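Local coordinates for protein sulfatase (PDB 6USS) that probably hydrolyses aryl sulfate esters as a calcium-dependent arylsulfatase of the gut microbiome, here as an active-site variant, at residues W129-D141 and F168-G182. The protein carries 1 engineered substitution. Residues are numbered along the deposited sequence; the frame is centred on the assembly and turned at random.
Sequences WNVNGVCQVPNID and FGAVNTPGESPYHMG
Gln-136 NE2 gives one hydrogen to His-180 O at 2.7 Å, lying in the carbonyl plane on a lone pair, and another to Glu-151 OE1, while OE1 of the same amide accepts from Ser-148 N. His-180 answers with its ring: NE2 accepts the backbone N-H of Gln-136 over 2.9 Å, nearly straight at the hydrogen and tilted only 16° from the ring plane. The imidazole's other nitrogen, ND1, is bonded to Glu-184 of the second subunit, so both ring nitrogens are engaged and the ring's rotation is fixed. CG of His-180 stands anti to the backbone N (chi1 171°), which swings the ring in against 129-141; Pro-174 CB lies over the centre of one face, and Val-137 CG1 meets the edge, 3.8 Å from CE1. Ile-140 CG2 rests on Pro-174 CD at 3.8 Å. Val-134 CG2 packs 3.7 Å from Met-181 CE, with Ile-96 of helix 88-97 touching both side chains. A water donates to Val-134 O and Thr-173 OG1 and accepts from Gly-175 N. Backbone bonds from Val-134 N to Phe-168 O and from Ala-170 N to Asn-132 O make a single beta bridge at Gly-133 and Gly-169; with the Gln-136/His-180 pairing it joins strand 133-135 to the loop between strands 159-164 and 185-187 of the sulfatase fold's large mixed sheet, as part of the dimer interface.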
ATOM      1  N   TRP A 129     -19.547  20.267   6.749  1.00 18.58           N
ATOM      2  CA  TRP A 129     -19.400  18.941   6.180  1.00 20.96           C
ATOM      3  C   TRP A 129     -17.924  18.507   6.144  1.00 16.86           C
ATOM      4  O   TRP A 129     -17.017  19.260   6.502  1.00 20.45           O
ATOM      5  CB  TRP A 129     -20.062  18.916   4.800  1.00 19.31           C
ATOM      6  CG  TRP A 129     -19.407  19.757   3.730  1.00 24.74           C
ATOM      7  CD1 TRP A 129     -19.542  21.115   3.532  1.00 22.01           C
ATOM      8  CD2 TRP A 129     -18.538  19.285   2.688  1.00 22.05           C
ATOM      9  NE1 TRP A 129     -18.802  21.508   2.429  1.00 18.81           N
ATOM     10  CE2 TRP A 129     -18.184  20.405   1.893  1.00 19.52           C
ATOM     11  CE3 TRP A 129     -18.032  18.024   2.345  1.00 18.13           C
ATOM     12  CZ2 TRP A 129     -17.343  20.297   0.782  1.00 19.72           C
ATOM     13  CZ3 TRP A 129     -17.193  17.921   1.240  1.00 19.50           C
ATOM     14  CH2 TRP A 129     -16.857  19.054   0.472  1.00 19.12           C
ATOM     15  N   ASN A 130     -17.697  17.255   5.740  1.00 17.98           N
ATOM     16  CA  ASN A 130     -16.390  16.605   5.885  1.00 21.10           C
ATOM     17  C   ASN A 130     -15.507  16.870   4.663  1.00 19.02           C
ATOM     18  O   ASN A 130     -15.200  15.977   3.870  1.00 22.47           O
ATOM     19  CB  ASN A 130     -16.567  15.112   6.128  1.00 17.64           C
ATOM     20  CG  ASN A 130     -16.853  14.795   7.579  1.00 18.83           C
ATOM     21  OD1 ASN A 130     -16.377  15.488   8.470  1.00 16.23           O
ATOM     22  ND2 ASN A 130     -17.628  13.745   7.827  1.00 21.00           N
ATOM     23  N   VAL A 131     -15.045  18.121   4.564  1.00 17.46           N
ATOM     24  CA  VAL A 131     -14.275  18.626   3.427  1.00 16.62           C
ATOM     25  C   VAL A 131     -13.041  17.774   3.174  1.00 22.13           C
ATOM     26  O   VAL A 131     -12.457  17.834   2.088  1.00 21.26           O
ATOM     27  CB  VAL A 131     -13.843  20.088   3.647  1.00 19.81           C
ATOM     28  CG1 VAL A 131     -15.050  21.007   3.671  1.00 16.85           C
ATOM     29  CG2 VAL A 131     -13.031  20.207   4.942  1.00 14.47           C
ATOM     30  N   ASN A 132     -12.615  16.998   4.172  1.00 21.52           N
ATOM     31  CA  ASN A 132     -11.383  16.241   4.035  1.00 18.85           C
ATOM     32  C   ASN A 132     -11.606  14.809   3.587  1.00 25.26           C
ATOM     33  O   ASN A 132     -10.617  14.103   3.337  1.00 22.67           O
ATOM     34  CB  ASN A 132     -10.605  16.242   5.352  1.00 22.31           C
ATOM     35  CG  ASN A 132      -9.832  17.532   5.578  1.00 21.14           C
ATOM     36  OD1 ASN A 132      -9.716  18.385   4.682  1.00 17.76           O
ATOM     37  ND2 ASN A 132      -9.314  17.692   6.792  1.00 24.66           N
ATOM     38  N   GLY A 133     -12.863  14.354   3.490  1.00 17.71           N
ATOM     39  CA  GLY A 133     -13.134  13.090   2.824  1.00 15.14           C
ATOM     40  C   GLY A 133     -13.246  11.914   3.768  1.00 21.08           C
ATOM     41  O   GLY A 133     -13.805  12.039   4.860  1.00 26.72           O
ATOM     42  N   VAL A 134     -12.726  10.759   3.376  1.00 17.99           N
ATOM     43  CA  VAL A 134     -12.747   9.599   4.254  1.00 19.77           C
ATOM     44  C   VAL A 134     -11.320   9.096   4.437  1.00 22.13           C
ATOM     45  O   VAL A 134     -10.433   9.353   3.620  1.00 22.71           O
ATOM     46  CB  VAL A 134     -13.650   8.477   3.711  1.00 20.08           C
ATOM     47  CG1 VAL A 134     -15.047   9.025   3.402  1.00 12.54           C
ATOM     48  CG2 VAL A 134     -13.001   7.824   2.475  1.00 16.14           C
ATOM     49  N   CYS A 135     -11.111   8.366   5.527  1.00 19.06           N
ATOM     50  CA  CYS A 135      -9.868   7.652   5.774  1.00 14.48           C
ATOM     51  C   CYS A 135     -10.192   6.501   6.721  1.00 20.52           C
ATOM     52  O   CYS A 135     -11.332   6.348   7.179  1.00 16.16           O
ATOM     53  CB  CYS A 135      -8.803   8.591   6.338  1.00 18.40           C
ATOM     54  SG  CYS A 135      -9.264   9.312   7.944  1.00 24.97           S
ATOM     55  N   GLN A 136      -9.177   5.689   7.030  1.00 19.91           N
ATOM     56  CA  GLN A 136      -9.374   4.534   7.894  1.00 18.25           C
ATOM     57  C   GLN A 136      -8.821   4.743   9.289  1.00 18.15           C
ATOM     58  O   GLN A 136      -8.856   3.811  10.094  1.00 22.11           O
ATOM     59  CB  GLN A 136      -8.742   3.278   7.284  1.00 19.97           C
ATOM     60  CG  GLN A 136      -9.300   2.846   5.953  1.00 17.96           C
ATOM     61  CD  GLN A 136      -8.849   1.433   5.580  1.00 24.63           C
ATOM     62  OE1 GLN A 136      -9.516   0.443   5.925  1.00 20.50           O
ATOM     63  NE2 GLN A 136      -7.705   1.330   4.885  1.00 19.90           N
ATOM     64  N   VAL A 137      -8.320   5.935   9.599  1.00 27.77           N
ATOM     65  CA  VAL A 137      -7.745   6.223  10.913  1.00 24.56           C
ATOM     66  C   VAL A 137      -8.627   7.236  11.630  1.00 22.30           C
ATOM     67  O   VAL A 137      -9.414   7.940  10.980  1.00 23.93           O
ATOM     68  CB  VAL A 137      -6.305   6.727  10.782  1.00 21.07           C
ATOM     69  CG1 VAL A 137      -5.423   5.591  10.352  1.00 22.90           C
ATOM     70  CG2 VAL A 137      -6.244   7.848   9.773  1.00 19.30           C
ATOM     71  N   PRO A 138      -8.565   7.318  12.945  1.00 22.66           N
ATOM     72  CA  PRO A 138      -9.404   8.294  13.657  1.00 21.01           C
ATOM     73  C   PRO A 138      -8.679   9.619  13.877  1.00 23.40           C
ATOM     74  O   PRO A 138      -7.502   9.757  13.514  1.00 24.12           O
ATOM     75  CB  PRO A 138      -9.713   7.579  14.978  1.00 18.09           C
ATOM     76  CG  PRO A 138      -8.476   6.739  15.217  1.00 18.77           C
ATOM     77  CD  PRO A 138      -7.968   6.320  13.853  1.00 20.56           C
ATOM     78  N   ASN A 139      -9.389  10.603  14.446  1.00 20.84           N
ATOM     79  CA  ASN A 139      -8.813  11.891  14.854  1.00 20.50           C
ATOM     80  C   ASN A 139      -8.241  12.671  13.673  1.00 21.35           C
ATOM     81  O   ASN A 139      -7.294  13.448  13.830  1.00 22.34           O
ATOM     82  CB  ASN A 139      -7.736  11.711  15.930  1.00 20.48           C
ATOM     83  CG  ASN A 139      -8.233  10.916  17.138  1.00 28.41           C
ATOM     84  OD1 ASN A 139      -9.328  11.158  17.650  1.00 33.27           O
ATOM     85  ND2 ASN A 139      -7.428   9.960  17.592  1.00 25.77           N
ATOM     86  N   ILE A 140      -8.789  12.481  12.481  1.00 21.07           N
ATOM     87  CA  ILE A 140      -8.408  13.285  11.325  1.00 24.70           C
ATOM     88  C   ILE A 140      -9.502  14.315  11.076  1.00 25.12           C
ATOM     89  O   ILE A 140     -10.634  13.959  10.722  1.00 23.16           O
ATOM     90  CB  ILE A 140      -8.157  12.422  10.085  1.00 22.41           C
ATOM     91  CG1 ILE A 140      -7.070  11.392  10.394  1.00 25.19           C
ATOM     92  CG2 ILE A 140      -7.681  13.300   8.968  1.00 16.66           C
ATOM     93  CD1 ILE A 140      -5.765  12.002  10.855  1.00 16.96           C
ATOM     94  N   ASP A 141      -9.124  15.594  11.208  1.00 27.56           N
ATOM     95  CA  ASP A 141      -9.986  16.756  11.418  1.00 27.23           C
ATOM     96  C   ASP A 141     -11.387  16.640  10.826  1.00 31.69           C
ATOM     97  O   ASP A 141     -12.357  16.489  11.579  1.00 45.74           O
ATOM     98  CB  ASP A 141      -9.316  18.029  10.876  1.00 24.49           C
ATOM     99  CG  ASP A 141     -10.247  19.238  10.912  1.00 27.82           C
ATOM    100  OD1 ASP A 141     -10.939  19.404  11.944  1.00 27.60           O
ATOM    101  OD2 ASP A 141     -10.296  20.013   9.918  1.00 23.30           O
ATOM    102  N   PHE A 168     -10.711  10.219  -2.785  1.00 17.49           N
ATOM    103  CA  PHE A 168     -11.286   9.724  -1.532  1.00 15.53           C
ATOM    104  C   PHE A 168     -11.009  10.629  -0.343  1.00 22.27           C
ATOM    105  O   PHE A 168     -11.780  10.615   0.624  1.00 21.04           O
ATOM    106  CB  PHE A 168     -10.733   8.339  -1.169  1.00 15.38           C
ATOM    107  CG  PHE A 168     -11.114   7.239  -2.126  1.00 17.67           C
ATOM    108  CD1 PHE A 168     -12.447   7.002  -2.460  1.00 13.81           C
ATOM    109  CD2 PHE A 168     -10.127   6.423  -2.685  1.00 16.21           C
ATOM    110  CE1 PHE A 168     -12.790   5.976  -3.347  1.00 17.37           C
ATOM    111  CE2 PHE A 168     -10.465   5.387  -3.570  1.00 20.40           C
ATOM    112  CZ  PHE A 168     -11.792   5.167  -3.905  1.00 17.00           C
ATOM    113  N   GLY A 169      -9.900  11.371  -0.369  1.00 20.92           N
ATOM    114  CA  GLY A 169      -9.536  12.237   0.734  1.00 17.93           C
ATOM    115  C   GLY A 169      -8.902  13.509   0.212  1.00 19.03           C
ATOM    116  O   GLY A 169      -8.354  13.549  -0.895  1.00 22.55           O
ATOM    117  N   ALA A 170      -9.003  14.561   1.014  1.00 15.91           N
ATOM    118  CA  ALA A 170      -8.436  15.828   0.591  1.00 18.85           C
ATOM    119  C   ALA A 170      -6.922  15.710   0.516  1.00 16.98           C
ATOM    120  O   ALA A 170      -6.321  14.808   1.101  1.00 18.94           O
ATOM    121  CB  ALA A 170      -8.845  16.953   1.546  1.00 16.29           C
ATOM    122  N   VAL A 171      -6.303  16.628  -0.228  1.00 16.22           N
ATOM    123  CA  VAL A 171      -4.847  16.631  -0.325  1.00 20.06           C
ATOM    124  C   VAL A 171      -4.242  16.794   1.068  1.00 21.84           C
ATOM    125  O   VAL A 171      -4.776  17.523   1.919  1.00 19.31           O
ATOM    126  CB  VAL A 171      -4.378  17.730  -1.297  1.00 18.13           C
ATOM    127  CG1 VAL A 171      -4.421  19.120  -0.642  1.00 13.06           C
ATOM    128  CG2 VAL A 171      -2.987  17.403  -1.830  1.00 15.48           C
ATOM    129  N   ASN A 172      -3.145  16.065   1.322  1.00 16.62           N
ATOM    130  CA  ASN A 172      -2.456  16.066   2.627  1.00 19.56           C
ATOM    131  C   ASN A 172      -3.348  15.610   3.785  1.00 22.92           C
ATOM    132  O   ASN A 172      -3.182  16.071   4.921  1.00 19.11           O
ATOM    133  CB  ASN A 172      -1.858  17.434   2.962  1.00 16.76           C
ATOM    134  CG  ASN A 172      -0.781  17.838   1.994  1.00 19.33           C
ATOM    135  OD1 ASN A 172       0.067  17.025   1.624  1.00 21.79           O
ATOM    136  ND2 ASN A 172      -0.802  19.099   1.573  1.00 17.48           N
ATOM    137  N   THR A 173      -4.297  14.705   3.517  1.00 18.93           N
ATOM    138  CA  THR A 173      -4.954  13.912   4.550  1.00 17.60           C
ATOM    139  C   THR A 173      -4.808  12.424   4.203  1.00 18.34           C
ATOM    140  O   THR A 173      -4.577  12.083   3.040  1.00 16.16           O
ATOM    141  CB  THR A 173      -6.437  14.299   4.714  1.00 17.47           C
ATOM    142  OG1 THR A 173      -7.190  13.944   3.540  1.00 16.22           O
ATOM    143  CG2 THR A 173      -6.562  15.800   4.973  1.00 14.49           C
ATOM    144  N   PRO A 174      -4.886  11.521   5.192  1.00 21.36           N
ATOM    145  CA  PRO A 174      -4.532  10.107   4.922  1.00 19.35           C
ATOM    146  C   PRO A 174      -5.253   9.478   3.737  1.00 19.89           C
ATOM    147  O   PRO A 174      -4.643   8.693   2.998  1.00 22.82           O
ATOM    148  CB  PRO A 174      -4.892   9.398   6.235  1.00 16.47           C
ATOM    149  CG  PRO A 174      -4.709  10.455   7.283  1.00 18.63           C
ATOM    150  CD  PRO A 174      -5.136  11.763   6.631  1.00 18.46           C
ATOM    151  N   GLY A 175      -6.525   9.802   3.522  1.00 20.99           N
ATOM    152  CA  GLY A 175      -7.285   9.185   2.452  1.00 19.33           C
ATOM    153  C   GLY A 175      -6.946   9.649   1.046  1.00 20.42           C
ATOM    154  O   GLY A 175      -7.555   9.153   0.093  1.00 16.81           O
ATOM    155  N   GLU A 176      -6.020  10.599   0.885  1.00 18.69           N
ATOM    156  CA  GLU A 176      -5.560  10.927  -0.457  1.00 22.79           C
ATOM    157  C   GLU A 176      -4.864   9.740  -1.123  1.00 25.03           C
ATOM    158  O   GLU A 176      -4.737   9.722  -2.351  1.00 20.89           O
ATOM    159  CB  GLU A 176      -4.605  12.119  -0.432  1.00 17.85           C
ATOM    160  CG  GLU A 176      -3.299  11.805   0.232  1.00 15.03           C
ATOM    161  CD  GLU A 176      -2.405  13.002   0.353  1.00 22.26           C
ATOM    162  OE1 GLU A 176      -2.436  13.845  -0.563  1.00 26.45           O
ATOM    163  OE2 GLU A 176      -1.663  13.106   1.357  1.00 24.14           O
ATOM    164  N   SER A 177      -4.417   8.752  -0.336  1.00 20.72           N
ATOM    165  CA  SER A 177      -3.617   7.650  -0.829  1.00 18.72           C
ATOM    166  C   SER A 177      -4.466   6.417  -1.073  1.00 25.74           C
ATOM    167  O   SER A 177      -5.008   5.851  -0.106  1.00 25.73           O
ATOM    168  CB  SER A 177      -2.518   7.315   0.158  1.00 18.26           C
ATOM    169  OG  SER A 177      -1.770   6.220  -0.327  1.00 22.82           O
ATOM    170  N   PRO A 178      -4.576   5.934  -2.313  1.00 18.31           N
ATOM    171  CA  PRO A 178      -5.135   4.591  -2.517  1.00 15.31           C
ATOM    172  C   PRO A 178      -4.474   3.524  -1.635  1.00 20.26           C
ATOM    173  O   PRO A 178      -5.167   2.615  -1.145  1.00 20.56           O
ATOM    174  CB  PRO A 178      -4.885   4.349  -4.005  1.00 19.19           C
ATOM    175  CG  PRO A 178      -4.812   5.746  -4.621  1.00 17.95           C
ATOM    176  CD  PRO A 178      -4.167   6.583  -3.576  1.00 15.64           C
ATOM    177  N   TYR A 179      -3.156   3.602  -1.410  1.00 18.57           N
ATOM    178  CA  TYR A 179      -2.502   2.645  -0.516  1.00 17.78           C
ATOM    179  C   TYR A 179      -3.095   2.699   0.888  1.00 22.16           C
ATOM    180  O   TYR A 179      -3.344   1.653   1.500  1.00 21.01           O
ATOM    181  CB  TYR A 179      -1.002   2.923  -0.431  1.00 17.38           C
ATOM    182  CG  TYR A 179      -0.265   2.877  -1.737  1.00 17.18           C
ATOM    183  CD1 TYR A 179      -0.122   1.672  -2.437  1.00 15.90           C
ATOM    184  CD2 TYR A 179       0.311   4.029  -2.263  1.00 14.55           C
ATOM    185  CE1 TYR A 179       0.566   1.617  -3.634  1.00 15.07           C
ATOM    186  CE2 TYR A 179       0.998   3.996  -3.475  1.00 16.17           C
ATOM    187  CZ  TYR A 179       1.125   2.782  -4.154  1.00 20.67           C
ATOM    188  OH  TYR A 179       1.808   2.725  -5.350  1.00 19.51           O
ATOM    189  N   HIS A 180      -3.301   3.911   1.430  1.00 17.72           N
ATOM    190  CA  HIS A 180      -3.923   4.024   2.749  1.00 19.31           C
ATOM    191  C   HIS A 180      -5.284   3.346   2.790  1.00 21.63           C
ATOM    192  O   HIS A 180      -5.667   2.782   3.823  1.00 20.29           O
ATOM    193  CB  HIS A 180      -4.095   5.486   3.163  1.00 16.34           C
ATOM    194  CG  HIS A 180      -4.925   5.653   4.396  1.00 19.18           C
ATOM    195  ND1 HIS A 180      -4.417   5.462   5.665  1.00 21.63           N
ATOM    196  CD2 HIS A 180      -6.237   5.947   4.556  1.00 16.82           C
ATOM    197  CE1 HIS A 180      -5.380   5.646   6.553  1.00 20.64           C
ATOM    198  NE2 HIS A 180      -6.493   5.944   5.906  1.00 18.81           N
ATOM    199  N   MET A 181      -6.030   3.404   1.679  1.00 19.40           N
ATOM    200  CA  MET A 181      -7.381   2.871   1.602  1.00 19.02           C
ATOM    201  C   MET A 181      -7.418   1.372   1.332  1.00 17.68           C
ATOM    202  O   MET A 181      -8.505   0.812   1.188  1.00 19.36           O
ATOM    203  CB  MET A 181      -8.176   3.627   0.530  1.00 15.66           C
ATOM    204  CG  MET A 181      -8.371   5.106   0.871  1.00 16.14           C
ATOM    205  SD  MET A 181      -9.264   5.324   2.436  1.00 21.14           S
ATOM    206  CE  MET A 181     -10.938   4.840   1.971  1.00 11.59           C
ATOM    207  N   GLY A 182      -6.277   0.699   1.267  1.00 18.18           N
ATOM    208  CA  GLY A 182      -6.271  -0.741   1.109  1.00 20.26           C
ATOM    209  C   GLY A 182      -5.920  -1.276  -0.267  1.00 17.18           C
ATOM    210  O   GLY A 182      -6.054  -2.478  -0.483  1.00 19.06           O
TER
HETATM  211  O   HOH W   1      -8.585  11.527   4.496  1.00 17.60           O